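Local structure of Non-canonical purine NTP pyrophosphatase (Coxiella burnetii, 3TQU) at residues A[51-56]-A[124-129]. The protein probably hydrolyses the non-canonical purine nucleotides XTP, dITP and ITP to monophosphates and diphosphate with the help of magnesium, clearing them from the nucleotide pool. Residues are numbered along the deposited sequence; the frame is centred on the assembly and turned at random.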
loop_
_atom_site.group_PDB
_atom_site.type_symbol
_atom_site.label_atom_id
_atom_site.label_comp_id
_atom_site.label_asym_id
_atom_site.label_seq_id
_atom_site.Cartn_x
_atom_site.Cartn_y
_atom_site.Cartn_z
ATOM N N GLU A 51 -3.267 -5.158 3.523
ATOM C CA GLU A 51 -4.443 -5.939 3.140
ATOM C C GLU A 51 -5.585 -5.812 4.151
ATOM O O GLU A 51 -6.754 -5.703 3.774
ATOM C CB GLU A 51 -4.076 -7.411 2.931
ATOM C CG GLU A 51 -3.384 -7.677 1.599
ATOM C CD GLU A 51 -2.831 -9.082 1.496
ATOM O OE1 GLU A 51 -2.019 -9.458 2.363
ATOM O OE2 GLU A 51 -3.210 -9.811 0.556
ATOM N N ASN A 52 -5.248 -5.837 5.432
ATOM C CA ASN A 52 -6.260 -5.711 6.473
ATOM C C ASN A 52 -6.834 -4.299 6.529
ATOM O O ASN A 52 -8.041 -4.113 6.707
ATOM C CB ASN A 52 -5.694 -6.131 7.830
ATOM C CG ASN A 52 -5.505 -7.634 7.939
ATOM O OD1 ASN A 52 -6.290 -8.409 7.389
ATOM N ND2 ASN A 52 -4.462 -8.053 8.649
ATOM N N ALA A 53 -5.965 -3.308 6.359
ATOM C CA ALA A 53 -6.392 -1.916 6.326
ATOM C C ALA A 53 -7.412 -1.705 5.215
ATOM O O ALA A 53 -8.436 -1.048 5.413
ATOM C CB ALA A 53 -5.192 -0.989 6.136
ATOM N N ILE A 54 -7.139 -2.277 4.046
ATOM C CA ILE A 54 -8.061 -2.158 2.919
ATOM C C ILE A 54 -9.362 -2.908 3.178
ATOM O O ILE A 54 -10.449 -2.388 2.919
ATOM C CB ILE A 54 -7.419 -2.649 1.607
ATOM C CG1 ILE A 54 -6.360 -1.646 1.145
ATOM C CG2 ILE A 54 -8.473 -2.822 0.535
ATOM C CD1 ILE A 54 -5.462 -2.161 0.051
ATOM N N ILE A 55 -9.245 -4.128 3.694
ATOM C CA ILE A 55 -10.414 -4.947 3.991
ATOM C C ILE A 55 -11.399 -4.185 4.872
ATOM O O ILE A 55 -12.602 -4.198 4.629
ATOM C CB ILE A 55 -10.023 -6.271 4.679
ATOM C CG1 ILE A 55 -9.404 -7.238 3.662
ATOM C CG2 ILE A 55 -11.235 -6.909 5.345
ATOM C CD1 ILE A 55 -8.903 -8.537 4.275
ATOM N N LYS A 56 -10.873 -3.507 5.886
ATOM C CA LYS A 56 -11.714 -2.830 6.864
ATOM C C LYS A 56 -12.271 -1.508 6.334
ATOM O O LYS A 56 -13.419 -1.158 6.606
ATOM C CB LYS A 56 -10.950 -2.629 8.175
ATOM C CG LYS A 56 -10.514 -3.943 8.822
ATOM C CD LYS A 56 -9.932 -3.732 10.209
ATOM C CE LYS A 56 -8.667 -2.889 10.167
ATOM N NZ LYS A 56 -8.033 -2.797 11.518
ATOM N N VAL A 124 -0.224 0.998 8.958
ATOM C CA VAL A 124 -0.646 1.223 7.585
ATOM C C VAL A 124 -2.076 1.727 7.584
ATOM O O VAL A 124 -2.979 1.059 8.088
ATOM C CB VAL A 124 -0.555 -0.059 6.735
ATOM C CG1 VAL A 124 -0.982 0.227 5.288
ATOM C CG2 VAL A 124 0.855 -0.626 6.775
ATOM N N ILE A 125 -2.263 2.916 7.027
ATOM C CA ILE A 125 -3.573 3.537 6.921
ATOM C C ILE A 125 -4.044 3.449 5.479
ATOM O O ILE A 125 -3.278 3.712 4.548
ATOM C CB ILE A 125 -3.511 5.021 7.351
ATOM C CG1 ILE A 125 -3.135 5.121 8.829
ATOM C CG2 ILE A 125 -4.837 5.727 7.080
ATOM C CD1 ILE A 125 -2.943 6.543 9.326
ATOM N N ALA A 126 -5.297 3.058 5.294
ATOM C CA ALA A 126 -5.897 3.056 3.969
ATOM C C ALA A 126 -7.118 3.961 3.964
ATOM O O ALA A 126 -7.980 3.856 4.835
ATOM C CB ALA A 126 -6.274 1.641 3.546
ATOM N N LEU A 127 -7.173 4.861 2.989
ATOM C CA LEU A 127 -8.332 5.725 2.800
ATOM C C LEU A 127 -8.973 5.432 1.448
ATOM O O LEU A 127 -8.339 5.601 0.405
ATOM C CB LEU A 127 -7.915 7.195 2.876
ATOM C CG LEU A 127 -9.004 8.225 2.579
ATOM C CD1 LEU A 127 -10.218 7.978 3.459
ATOM C CD2 LEU A 127 -8.477 9.646 2.754
HETATM N N MSE A 128 -10.224 4.977 1.475
HETATM C CA MSE A 128 -10.959 4.645 0.255
HETATM C C MSE A 128 -12.013 5.704 -0.050
HETATM O O MSE A 128 -12.745 6.121 0.842
HETATM C CB MSE A 128 -11.654 3.291 0.415
HETATM C CG MSE A 128 -10.723 2.132 0.714
HETATM SE SE MSE A 128 -10.209 1.182 -0.901
HETATM C CE MSE A 128 -11.916 0.327 -1.311
ATOM N N GLU A 129 -12.093 6.136 -1.306
ATOM C CA GLU A 129 -13.130 7.077 -1.717
ATOM C C GLU A 129 -14.498 6.403 -1.661
ATOM O O GLU A 129 -15.480 7.002 -1.230
ATOM C CB GLU A 129 -12.853 7.618 -3.119
ATOM C CG GLU A 129 -13.854 8.661 -3.581
ATOM C CD GLU A 129 -13.964 9.833 -2.622
ATOM O OE1 GLU A 129 -12.995 10.090 -1.875
ATOM O OE2 GLU A 129 -15.023 10.496 -2.613
#
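Ala-53 and Ala-126 meet methyl to methyl, CB to CB at 3.8 Å. Each CB points at the opposite segment, and their CA atoms are 5.5 Å apart. The methyl of Ala-53 also rests against the backbone of the strand, with its CB 3.6 Å from Val-124 O. Val-124 is paired through its backbone with Asp-72 on the neighbouring strand 68-77. It adds a looser touch, from its CG1 to Ala-53 CB at 4.5 Å. One residue on, Ile-54 brings its CG1 to the methyl of Ala-126, 4.1 Å from Ala-126 CB. Its chi1 of -72° sets CG1 beside the backbone N and anti to the carbonyl carbon, which brings this branch to the alanine. The same methyl rests on the helix backbone, Ala-126 CB lying 4.0 Å from Ile-54 N. Ile-54 also packs on Val-50 of the second subunit.

The two alanines are consistent with the close approach: the axes of 51-56 and 124-128 come within 7.3 Å and run 33° from parallel. The metal site is close by. The side chain of Ala-53 is about 5 Å from that of Asp-72, probably the proton acceptor. Asn-52 ND2 hydrogen-bonds Asp-72 OD2, and Asp-72 binds the calcium ion with Glu-44, probably where magnesium binds. The segments themselves meet through buried apolar surface and van der Waals contact, at two alanine methyls joined by Val-124 and Ile-54, without charge pairing between them.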